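Long-range contacts in glycoside hydrolase family 31 (Trueperella pyogenes, PDB 5I0F), which degrades cycloalternan, a cyclic alpha-glucan, probably by the retaining mechanism of its family, in which the substrate passes through a covalent glycosyl-enzyme intermediate: residues L491-Y496 with S515-T520; L556-D561 with F584-Q589; Q451-V456 with G501-S506; I322-V327 with R380-I385. All blocks are in the same frame, centred on the assembly; numbering follows the deposited sequence.

All four contacts lie in the TIM-barrel domain and illustrate how one barrel divides its work between scaffold and pocket. Contact 1 carries Arg516, which hydrogen-bonds both glucose units. Contact 2 pairs two neighbouring strands of the barrel and places the side chain of Asp561 about 5 Å from the beta-glucose. Contact 4 pairs two more strands of the same sheet, its centre about 15 Å from that of contact 2, and the side chain of Ile385 is about 11 Å from the same sugar. Contact 3 lies on the outer layer and shares helix 485-506 with contact 1; their centres are about 18 Å apart and their segments alternate along the chain. No two contacts touch.

Contact 1: residues L491-Y496 with S515-T520; sequences LYPVNY and SRSGFT. With BGC (beta-D-glucopyranose), chain C; GLC (alpha-D-glucopyranose), chain B.
Pro493 and Gly518 bring the two backbones closest, their CA atoms 5.0 Å apart, where the irregular segment 515-520 passes the side of a helix kinked near the proline. No direct hydrogen bond joins them; water 1 makes weak bonds to Pro493 O and Ser517 O. Pro493 lays CB and CG against the loop, CB 3.3 Å from Ser517 OG and CG against Gly518 CA. That hydroxyl has its polar partner in Gly468 O, so its meeting with the ring is one of packing. The next residue, Val494, touches the loop with one methyl: CG2 lies 3.9 Å from Phe519 CB and 3.6 Å from Thr520 O. In a TIM barrel, loops at the C-terminal ends of the strands carry active-site residues; here the loop after strand 513-515 carries Arg516 and packs on helix 485-506. Arg516 takes no part in the packing; its chain, extended from CG to NE, presents the guanidinium edge to the glycan. NH1 bonds both glucose units, BGC O2 at 2.9 Å and GLC O4 at 3.0 Å, the latter fairly straight (162°); NH2 adds a weak bond to GLC O4. NE also makes a salt bridge to Glu470, which helps to hold the group's orientation.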
# COMPACT_ATOMS: atom_id res chain seq x y z
N LEU A 491 1.02 11.46 1.42
CA LEU A 491 0.07 11.71 2.49
C LEU A 491 -1.36 11.29 2.15
O LEU A 491 -2.15 10.98 3.05
CB LEU A 491 0.10 13.20 2.85
CG LEU A 491 -0.75 13.66 4.04
CD1 LEU A 491 -0.40 12.93 5.33
CD2 LEU A 491 -0.58 15.17 4.24
N TYR A 492 -1.70 11.27 0.86
CA TYR A 492 -3.08 11.02 0.41
C TYR A 492 -3.79 9.86 1.14
O TYR A 492 -4.92 10.03 1.61
CB TYR A 492 -3.14 10.78 -1.11
CG TYR A 492 -4.55 10.89 -1.61
CD1 TYR A 492 -5.42 9.83 -1.54
CD2 TYR A 492 -5.03 12.11 -2.10
CE1 TYR A 492 -6.75 9.95 -1.93
CE2 TYR A 492 -6.35 12.24 -2.51
CZ TYR A 492 -7.21 11.16 -2.44
OH TYR A 492 -8.51 11.31 -2.86
N PRO A 493 -3.16 8.67 1.18
CA PRO A 493 -3.89 7.56 1.80
C PRO A 493 -4.18 7.72 3.29
O PRO A 493 -5.19 7.16 3.78
CB PRO A 493 -2.99 6.34 1.52
CG PRO A 493 -1.65 6.90 1.26
CD PRO A 493 -1.92 8.19 0.54
N VAL A 494 -3.37 8.52 3.98
CA VAL A 494 -3.63 8.84 5.39
C VAL A 494 -4.92 9.67 5.50
O VAL A 494 -5.80 9.36 6.30
CB VAL A 494 -2.44 9.57 6.03
CG1 VAL A 494 -2.67 9.80 7.52
CG2 VAL A 494 -1.16 8.77 5.82
N ASN A 495 -5.01 10.72 4.69
CA ASN A 495 -6.20 11.58 4.65
C ASN A 495 -7.47 10.82 4.22
O ASN A 495 -8.58 11.06 4.73
CB ASN A 495 -5.92 12.77 3.73
CG ASN A 495 -5.06 13.84 4.40
OD1 ASN A 495 -5.16 14.05 5.59
ND2 ASN A 495 -4.25 14.54 3.62
N TYR A 496 -7.30 9.89 3.28
CA TYR A 496 -8.40 9.05 2.78
C TYR A 496 -9.00 8.16 3.89
O TYR A 496 -10.22 8.17 4.12
CB TYR A 496 -7.85 8.22 1.63
CG TYR A 496 -8.71 7.16 1.00
CD1 TYR A 496 -10.09 7.31 0.82
CD2 TYR A 496 -8.13 5.97 0.57
CE1 TYR A 496 -10.85 6.30 0.20
CE2 TYR A 496 -8.87 4.97 -0.04
CZ TYR A 496 -10.23 5.14 -0.22
OH TYR A 496 -10.96 4.13 -0.84
N SER A 515 -7.86 -0.72 4.65
CA SER A 515 -7.06 -0.09 3.57
C SER A 515 -5.84 -0.93 3.23
O SER A 515 -5.44 -1.75 4.02
CB SER A 515 -6.55 1.29 4.02
OG SER A 515 -7.61 2.09 4.48
N ARG A 516 -5.29 -0.74 2.02
CA ARG A 516 -4.02 -1.35 1.63
C ARG A 516 -2.89 -0.34 1.60
O ARG A 516 -1.74 -0.73 1.76
CB ARG A 516 -4.10 -2.07 0.27
CG ARG A 516 -4.39 -1.13 -0.91
CD ARG A 516 -4.60 -1.87 -2.23
NE ARG A 516 -4.57 -0.90 -3.33
CZ ARG A 516 -4.87 -1.16 -4.60
NH1 ARG A 516 -5.28 -2.37 -4.98
NH2 ARG A 516 -4.76 -0.22 -5.52
N SER A 517 -3.18 0.94 1.36
CA SER A 517 -2.11 1.91 1.28
C SER A 517 -2.10 2.84 2.48
O SER A 517 -3.10 3.00 3.21
CB SER A 517 -2.14 2.70 -0.04
OG SER A 517 -3.28 3.53 -0.09
N GLY A 518 -0.94 3.44 2.67
CA GLY A 518 -0.69 4.33 3.80
C GLY A 518 0.71 4.91 3.85
O GLY A 518 1.53 4.70 2.94
N PHE A 519 0.96 5.65 4.93
CA PHE A 519 2.19 6.37 5.18
C PHE A 519 2.24 6.68 6.69
O PHE A 519 1.40 6.21 7.45
CB PHE A 519 2.25 7.67 4.32
CG PHE A 519 3.65 8.17 4.06
CD1 PHE A 519 4.47 7.51 3.18
CD2 PHE A 519 4.13 9.31 4.70
CE1 PHE A 519 5.77 7.96 2.91
CE2 PHE A 519 5.42 9.76 4.47
CZ PHE A 519 6.25 9.09 3.59
N THR A 520 3.26 7.40 7.13
CA THR A 520 3.32 7.90 8.51
C THR A 520 1.98 8.54 8.89
O THR A 520 1.48 9.36 8.13
CB THR A 520 4.44 8.94 8.63
OG1 THR A 520 5.63 8.45 8.01
CG2 THR A 520 4.74 9.28 10.07
C2 BGC C . -8.21 -4.55 -4.03
C3 BGC C . -8.88 -5.92 -4.22
C4 BGC C . -10.30 -5.72 -4.73
C5 BGC C . -10.31 -4.87 -6.01
C6 BGC C . -11.75 -4.52 -6.37
C1 BGC C . -8.86 -3.30 -4.69
O2 BGC C . -6.80 -4.50 -3.74
O3 BGC C . -8.87 -6.65 -2.99
O4 BGC C . -10.93 -6.99 -4.98
O5 BGC C . -9.54 -3.64 -5.91
O6 BGC C . -11.82 -3.92 -7.67
C1 GLC B . -6.83 -5.54 -10.51
C2 GLC B . -6.87 -5.81 -9.00
C3 GLC B . -7.07 -4.52 -8.22
C4 GLC B . -5.96 -3.54 -8.58
C5 GLC B . -6.03 -3.30 -10.09
C6 GLC B . -4.99 -2.31 -10.58
O2 GLC B . -7.91 -6.76 -8.72
O3 GLC B . -7.05 -4.80 -6.82
O4 GLC B . -6.12 -2.31 -7.83
O5 GLC B . -5.85 -4.54 -10.81
O6 GLC B . -3.66 -2.86 -10.54
O HOH W 1 -3.92 5.16 5.65

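Contact 2: residues L556-D561 with F584-Q589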
# COMPACT_ATOMS: atom_id res chain seq x y z
N LEU A 556 -1.07 -2.05 13.62
CA LEU A 556 -1.47 -3.10 14.56
C LEU A 556 -2.48 -4.09 13.98
O LEU A 556 -2.33 -5.30 14.15
CB LEU A 556 -2.06 -2.44 15.82
CG LEU A 556 -2.48 -3.29 17.02
CD1 LEU A 556 -1.27 -3.99 17.58
CD2 LEU A 556 -3.09 -2.42 18.13
N TYR A 557 -3.52 -3.57 13.34
CA TYR A 557 -4.66 -4.36 12.89
C TYR A 557 -4.47 -4.75 11.42
O TYR A 557 -5.08 -4.18 10.51
CB TYR A 557 -5.96 -3.57 13.09
CG TYR A 557 -6.22 -3.04 14.49
CD1 TYR A 557 -6.64 -3.90 15.49
CD2 TYR A 557 -6.09 -1.69 14.79
CE1 TYR A 557 -6.90 -3.43 16.78
CE2 TYR A 557 -6.33 -1.21 16.07
CZ TYR A 557 -6.76 -2.08 17.05
OH TYR A 557 -7.03 -1.65 18.32
N TRP A 558 -3.59 -5.72 11.20
CA TRP A 558 -3.15 -6.11 9.90
C TRP A 558 -3.69 -7.49 9.56
O TRP A 558 -3.75 -8.38 10.40
CB TRP A 558 -1.63 -6.12 9.87
CG TRP A 558 -1.03 -6.60 8.59
CD1 TRP A 558 -0.57 -5.84 7.57
CD2 TRP A 558 -0.80 -7.96 8.21
NE1 TRP A 558 -0.08 -6.65 6.56
CE2 TRP A 558 -0.21 -7.95 6.93
CE3 TRP A 558 -1.03 -9.20 8.85
CZ2 TRP A 558 0.17 -9.12 6.28
CZ3 TRP A 558 -0.67 -10.35 8.18
CH2 TRP A 558 -0.08 -10.31 6.92
N GLY A 559 -4.03 -7.67 8.30
CA GLY A 559 -4.31 -9.00 7.75
C GLY A 559 -3.93 -9.10 6.29
O GLY A 559 -3.20 -8.27 5.75
N TRP A 560 -4.42 -10.15 5.65
CA TRP A 560 -4.06 -10.46 4.27
C TRP A 560 -5.13 -11.40 3.69
O TRP A 560 -5.96 -11.95 4.42
CB TRP A 560 -2.66 -11.11 4.19
CG TRP A 560 -2.55 -12.51 4.83
CD1 TRP A 560 -2.85 -12.84 6.12
CD2 TRP A 560 -2.14 -13.73 4.19
NE1 TRP A 560 -2.66 -14.19 6.32
CE2 TRP A 560 -2.21 -14.76 5.16
CE3 TRP A 560 -1.70 -14.06 2.90
CZ2 TRP A 560 -1.87 -16.08 4.87
CZ3 TRP A 560 -1.35 -15.36 2.62
CH2 TRP A 560 -1.45 -16.37 3.61
N ASP A 561 -5.14 -11.51 2.37
CA ASP A 561 -6.03 -12.45 1.66
C ASP A 561 -5.44 -13.84 1.82
O ASP A 561 -4.49 -14.20 1.14
CB ASP A 561 -6.08 -12.13 0.19
CG ASP A 561 -6.60 -10.72 -0.13
OD1 ASP A 561 -7.29 -10.06 0.70
OD2 ASP A 561 -6.28 -10.30 -1.25
N PHE A 584 -3.82 -17.25 13.45
CA PHE A 584 -2.96 -16.64 14.45
C PHE A 584 -2.34 -15.32 13.96
O PHE A 584 -1.17 -15.04 14.27
CB PHE A 584 -1.85 -17.63 14.85
CG PHE A 584 -2.39 -18.84 15.56
CD1 PHE A 584 -2.82 -19.95 14.84
CD2 PHE A 584 -2.52 -18.84 16.93
CE1 PHE A 584 -3.35 -21.05 15.50
CE2 PHE A 584 -3.05 -19.95 17.60
CZ PHE A 584 -3.47 -21.05 16.88
N MET A 585 -3.13 -14.52 13.25
CA MET A 585 -2.78 -13.17 12.83
C MET A 585 -3.87 -12.19 13.23
O MET A 585 -4.97 -12.61 13.58
CB MET A 585 -2.52 -13.13 11.32
CG MET A 585 -1.27 -13.91 10.93
SD MET A 585 -1.01 -14.12 9.15
CE MET A 585 0.34 -15.29 9.13
N PRO A 586 -3.57 -10.87 13.19
CA PRO A 586 -4.54 -9.91 13.76
C PRO A 586 -5.92 -9.91 13.09
O PRO A 586 -6.92 -10.05 13.79
CB PRO A 586 -3.83 -8.55 13.63
CG PRO A 586 -2.36 -8.91 13.57
CD PRO A 586 -2.30 -10.20 12.81
N ILE A 587 -5.95 -9.85 11.75
CA ILE A 587 -7.19 -9.90 10.98
C ILE A 587 -7.15 -11.12 10.07
O ILE A 587 -6.19 -11.31 9.30
CB ILE A 587 -7.41 -8.64 10.13
CG1 ILE A 587 -7.33 -7.37 11.01
CG2 ILE A 587 -8.72 -8.71 9.36
CD1 ILE A 587 -8.38 -7.26 12.07
N MET A 588 -8.18 -11.95 10.22
CA MET A 588 -8.31 -13.22 9.50
C MET A 588 -9.40 -13.07 8.44
O MET A 588 -10.57 -12.85 8.77
CB MET A 588 -8.66 -14.34 10.49
CG MET A 588 -8.80 -15.70 9.83
SD MET A 588 -9.45 -16.91 11.00
CE MET A 588 -9.22 -18.39 10.02
N GLN A 589 -9.03 -13.22 7.17
CA GLN A 589 -9.91 -12.90 6.06
C GLN A 589 -9.59 -13.68 4.81
O GLN A 589 -8.41 -13.79 4.43
CB GLN A 589 -9.77 -11.39 5.75
CG GLN A 589 -10.63 -10.84 4.62
CD GLN A 589 -9.86 -10.31 3.40
OE1 GLN A 589 -10.37 -9.48 2.65
NE2 GLN A 589 -8.62 -10.78 3.21
O HOH W 2 -6.24 -13.64 6.59
O HOH W 3 -8.86 -7.87 0.84
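Ile587 N and Trp558 O make the one backbone hydrogen bond between the segments, at 3.0 Å, with the donor above the carbonyl plane. The strands run parallel, 15° apart, but pair loosely, and Trp560 N is buried without a partner in the model. Water 2 accepts from Gln589 N and also lies within hydrogen-bonding distance of Trp560 O. Among side chains, Gln589 NE2 meets Asp561 OD1 at 2.9 Å in a nearly straight bond (168°), in the amide plane and on the anti lone pair of the oxygen. Water 3 donates to both Asp561 OD1 and Gln589 OE1, bridging carboxylate and amide at the sugar-facing end of the strands. Strands 558-561 and 587-590 belong to a beta-alpha-beta unit joined by helix 572-583. Sulfur-aromatic contacts make up the outer layer: with CG anti to its carbonyl carbon (chi1 -67°), Met585 extends SD to the edge of Trp558, 3.9 Å from CZ3, and obliquely to the five-membered ring of Trp560, 4.1 Å from its centroid. At the start of the pairing the Pro586 ring packs against the backbone carbonyl of Trp558, with Pro586 CB 3.2 Å from Trp558 O.

Contact 3: residues Q451-V456 with G501-S506; sequences QRRYLV and GDLLRS
Arg453 and Ser506 form the polar edge of a helix-to-helix contact on the outside of the barrel, where the short helix 453-457 meets the last turn of helix 485-506; a hydrophobic patch lies beside it. The grip is end-on: NH1 and NH2 of Arg453 both point to the one oxygen, Ser506 OG, at 2.9 and 3.1 Å, with the oxygen close to the guanidinium plane. Ser506 OG also donates back into its own helix, to Leu503 O at 2.7 Å, so three bonds hold the hydroxyl. Its proton is thereby committed to the carbonyl, which leaves the oxygen to accept from the arginine. Leu503 contributes twice, for its CD1 methyl lies 3.6 Å above the centre of one guanidinium face while the serine sits at the edge. The arginine reaches this place because its chain runs extended as far as CD and then bends (chi3 -69°), folding the flat group over the leucine. Salt bridges from NE to Glu450 and from NH1 to Glu457 fix the remaining rotation, and the carbonyl-rich end of helix 485-506 would probably favour the positive charge as well. Further along, the contact becomes purely apolar. Leu504 CD2 meets both methyls of Val456, nearest CG2 at 4.0 Å, the two side chains crossing at about a right angle, while Leu503 CD2 touches Arg452 CB at 4.1 Å. Beneath this patch Val456, Leu503 and Leu504 all rest on Phe464 of barrel strand 463-466, so both helices pack against the same strand.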
# COMPACT_ATOMS: atom_id res chain seq x y z
N GLN A 451 -21.64 12.40 0.69
CA GLN A 451 -22.27 11.59 -0.37
C GLN A 451 -22.59 10.14 0.10
O GLN A 451 -23.52 9.51 -0.42
CB GLN A 451 -21.38 11.55 -1.61
CG GLN A 451 -21.04 12.90 -2.26
CD GLN A 451 -22.10 13.39 -3.24
OE1 GLN A 451 -22.57 12.62 -4.09
NE2 GLN A 451 -22.48 14.68 -3.14
N ARG A 452 -21.80 9.61 1.04
CA ARG A 452 -21.94 8.25 1.58
C ARG A 452 -22.61 8.14 2.93
O ARG A 452 -22.76 7.02 3.44
CB ARG A 452 -20.55 7.59 1.75
CG ARG A 452 -19.90 7.19 0.46
CD ARG A 452 -18.99 8.27 -0.10
NE ARG A 452 -18.56 7.78 -1.39
CZ ARG A 452 -18.27 8.50 -2.46
NH1 ARG A 452 -18.31 9.84 -2.45
NH2 ARG A 452 -17.94 7.86 -3.56
N ARG A 453 -22.97 9.28 3.54
CA ARG A 453 -23.43 9.29 4.92
C ARG A 453 -24.66 8.42 5.11
O ARG A 453 -24.77 7.70 6.11
CB ARG A 453 -23.70 10.73 5.41
CG ARG A 453 -24.25 10.83 6.84
CD ARG A 453 -24.36 12.28 7.30
NE ARG A 453 -23.04 12.85 7.49
CZ ARG A 453 -22.25 12.62 8.53
NH1 ARG A 453 -22.63 11.83 9.54
NH2 ARG A 453 -21.04 13.18 8.57
N TYR A 454 -25.58 8.46 4.16
CA TYR A 454 -26.83 7.65 4.25
C TYR A 454 -26.57 6.14 4.36
O TYR A 454 -27.37 5.43 4.97
CB TYR A 454 -27.80 7.94 3.11
CG TYR A 454 -27.55 7.12 1.87
CD1 TYR A 454 -26.62 7.53 0.91
CD2 TYR A 454 -28.23 5.92 1.66
CE1 TYR A 454 -26.40 6.77 -0.23
CE2 TYR A 454 -27.99 5.16 0.54
CZ TYR A 454 -27.08 5.58 -0.40
OH TYR A 454 -26.87 4.81 -1.51
N LEU A 455 -25.47 5.66 3.79
CA LEU A 455 -25.09 4.24 3.90
C LEU A 455 -24.91 3.84 5.35
O LEU A 455 -25.29 2.74 5.74
CB LEU A 455 -23.79 3.94 3.14
CG LEU A 455 -23.85 4.18 1.64
CD1 LEU A 455 -22.43 4.11 1.08
CD2 LEU A 455 -24.80 3.19 0.96
N VAL A 456 -24.30 4.73 6.13
CA VAL A 456 -24.04 4.49 7.54
C VAL A 456 -25.29 4.85 8.37
O VAL A 456 -25.71 4.05 9.20
CB VAL A 456 -22.81 5.27 8.03
CG1 VAL A 456 -22.53 4.93 9.47
CG2 VAL A 456 -21.57 4.90 7.21
N GLY A 501 -12.99 7.17 8.47
CA GLY A 501 -13.01 7.00 9.93
C GLY A 501 -13.84 8.09 10.62
O GLY A 501 -14.67 7.79 11.47
N ASP A 502 -13.64 9.34 10.20
CA ASP A 502 -14.41 10.47 10.74
C ASP A 502 -15.91 10.38 10.41
O ASP A 502 -16.75 10.74 11.26
CB ASP A 502 -13.84 11.81 10.24
CG ASP A 502 -12.49 12.14 10.86
OD1 ASP A 502 -12.10 11.48 11.84
OD2 ASP A 502 -11.81 13.07 10.36
N LEU A 503 -16.27 9.93 9.20
CA LEU A 503 -17.68 9.68 8.87
C LEU A 503 -18.31 8.71 9.85
O LEU A 503 -19.35 8.99 10.43
CB LEU A 503 -17.84 9.17 7.42
CG LEU A 503 -19.25 8.74 7.02
CD1 LEU A 503 -20.21 9.92 7.14
CD2 LEU A 503 -19.26 8.12 5.62
N LEU A 504 -17.63 7.58 10.07
CA LEU A 504 -18.13 6.56 10.97
C LEU A 504 -18.28 7.05 12.42
O LEU A 504 -19.33 6.86 13.03
CB LEU A 504 -17.23 5.34 10.91
CG LEU A 504 -17.34 4.56 9.58
CD1 LEU A 504 -16.10 3.71 9.37
CD2 LEU A 504 -18.58 3.69 9.54
N ARG A 505 -17.24 7.69 12.93
CA ARG A 505 -17.28 8.32 14.25
C ARG A 505 -18.45 9.28 14.37
O ARG A 505 -19.11 9.27 15.40
CB ARG A 505 -15.98 9.08 14.56
CG ARG A 505 -14.76 8.22 14.82
CD ARG A 505 -13.56 9.12 15.03
NE ARG A 505 -12.32 8.35 15.06
CZ ARG A 505 -11.45 8.20 14.05
NH1 ARG A 505 -11.61 8.78 12.85
NH2 ARG A 505 -10.37 7.45 14.26
N SER A 506 -18.69 10.11 13.34
CA SER A 506 -19.79 11.10 13.38
C SER A 506 -21.17 10.46 13.41
O SER A 506 -22.13 11.10 13.85
CB SER A 506 -19.71 12.11 12.20
OG SER A 506 -20.12 11.53 10.97

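Contact 4: residues I322-V327 with R380-I385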
# COMPACT_ATOMS: atom_id res chain seq x y z
N ILE A 322 -19.16 -22.70 10.29
CA ILE A 322 -17.93 -21.93 10.13
C ILE A 322 -18.37 -20.47 10.30
O ILE A 322 -18.78 -19.85 9.34
CB ILE A 322 -17.25 -22.20 8.75
CG1 ILE A 322 -16.85 -23.68 8.69
CG2 ILE A 322 -16.01 -21.34 8.55
CD1 ILE A 322 -16.59 -24.21 7.29
N PRO A 323 -18.38 -19.98 11.55
CA PRO A 323 -18.95 -18.65 11.77
C PRO A 323 -18.10 -17.54 11.16
O PRO A 323 -16.86 -17.65 11.07
CB PRO A 323 -18.99 -18.52 13.30
CG PRO A 323 -18.01 -19.54 13.81
CD PRO A 323 -18.02 -20.66 12.81
N VAL A 324 -18.79 -16.50 10.73
CA VAL A 324 -18.15 -15.29 10.22
C VAL A 324 -18.62 -14.13 11.07
O VAL A 324 -19.77 -14.13 11.54
CB VAL A 324 -18.43 -15.05 8.72
CG1 VAL A 324 -17.65 -16.04 7.89
CG2 VAL A 324 -19.90 -15.19 8.37
N SER A 325 -17.72 -13.18 11.31
CA SER A 325 -18.07 -11.94 12.00
C SER A 325 -18.27 -10.72 11.09
O SER A 325 -18.90 -9.76 11.49
CB SER A 325 -17.08 -11.64 13.14
OG SER A 325 -15.83 -11.20 12.63
N VAL A 326 -17.75 -10.79 9.87
CA VAL A 326 -17.75 -9.64 8.95
C VAL A 326 -17.92 -10.17 7.53
O VAL A 326 -17.28 -11.16 7.14
CB VAL A 326 -16.43 -8.83 9.00
CG1 VAL A 326 -16.46 -7.65 8.02
CG2 VAL A 326 -16.14 -8.29 10.40
N VAL A 327 -18.76 -9.50 6.75
CA VAL A 327 -18.82 -9.72 5.31
C VAL A 327 -18.48 -8.41 4.61
O VAL A 327 -19.03 -7.35 4.96
CB VAL A 327 -20.17 -10.31 4.85
CG1 VAL A 327 -21.36 -9.40 5.16
CG2 VAL A 327 -20.11 -10.67 3.35
N ARG A 380 -27.83 -11.93 13.04
CA ARG A 380 -26.94 -13.07 13.09
C ARG A 380 -25.55 -12.78 13.64
O ARG A 380 -24.71 -13.66 13.64
CB ARG A 380 -26.79 -13.65 11.69
CG ARG A 380 -28.06 -14.05 11.01
CD ARG A 380 -27.67 -14.84 9.79
NE ARG A 380 -28.74 -14.93 8.84
CZ ARG A 380 -28.66 -15.61 7.70
NH1 ARG A 380 -27.55 -16.26 7.37
NH2 ARG A 380 -29.71 -15.65 6.90
N GLY A 381 -25.28 -11.55 14.09
CA GLY A 381 -23.97 -11.20 14.59
C GLY A 381 -22.91 -10.98 13.52
O GLY A 381 -21.75 -11.14 13.80
N ILE A 382 -23.32 -10.59 12.31
CA ILE A 382 -22.41 -10.34 11.19
C ILE A 382 -22.47 -8.86 10.85
O ILE A 382 -23.56 -8.31 10.62
CB ILE A 382 -22.81 -11.19 9.95
CG1 ILE A 382 -22.77 -12.69 10.29
CG2 ILE A 382 -21.88 -10.92 8.78
CD1 ILE A 382 -23.41 -13.58 9.25
N ARG A 383 -21.30 -8.22 10.77
CA ARG A 383 -21.20 -6.81 10.35
C ARG A 383 -20.93 -6.70 8.85
O ARG A 383 -20.43 -7.64 8.24
CB ARG A 383 -20.14 -6.08 11.17
CG ARG A 383 -20.65 -5.59 12.52
CD ARG A 383 -20.79 -6.69 13.55
NE ARG A 383 -21.21 -6.13 14.85
CZ ARG A 383 -21.31 -6.83 15.98
NH1 ARG A 383 -21.01 -8.13 16.01
NH2 ARG A 383 -21.70 -6.22 17.09
N VAL A 384 -21.28 -5.55 8.27
CA VAL A 384 -21.25 -5.38 6.81
C VAL A 384 -20.33 -4.22 6.43
O VAL A 384 -20.48 -3.11 6.93
CB VAL A 384 -22.68 -5.15 6.24
CG1 VAL A 384 -22.66 -4.94 4.73
CG2 VAL A 384 -23.60 -6.32 6.60
N ILE A 385 -19.35 -4.50 5.56
CA ILE A 385 -18.38 -3.51 5.09
C ILE A 385 -18.54 -3.30 3.57
O ILE A 385 -18.60 -4.28 2.85
CB ILE A 385 -16.93 -4.00 5.36
CG1 ILE A 385 -16.72 -4.34 6.85
CG2 ILE A 385 -15.88 -3.03 4.85
CD1 ILE A 385 -16.68 -3.19 7.79
O HOH W 4 -22.16 -15.33 12.63
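Val326 and Ile385 meet through their CG1 atoms at 3.5 Å, the two side chains slanting across each other; Val326 also touches Trp298 of strand 297-300. Val327 points to the other face of the sheet from Val326, its CG1 set between the backbone N and the carbonyl carbon (chi1 61°). From there this one methyl touches Ile382 CG2 at 4.0 Å and Val384 CG2 at 4.1 Å, so a single branch spans two residues of segment 380-385. Val324 extends the row, its CG2 lying 4.0 Å from Ile382 CD1, and both valines pack against Met314 of helix 307-320. The backbones hold these groups in register. Ser325 O receives Arg383 N, Val327 N gives to Arg383 O, and Val327 O takes Ile385 N, each at 2.9 Å and close to straight. Before the strands pair, water 4 links Val324 O to Arg380 O, and Gly381, with its positive phi, ends helix 370-379 in a Schellman motif that turns the chain into strand 383-388. The two segments meet near the N-terminal ends of adjacent parallel strands of the closed eight-stranded barrel, whose closure defines the TIM-barrel fold.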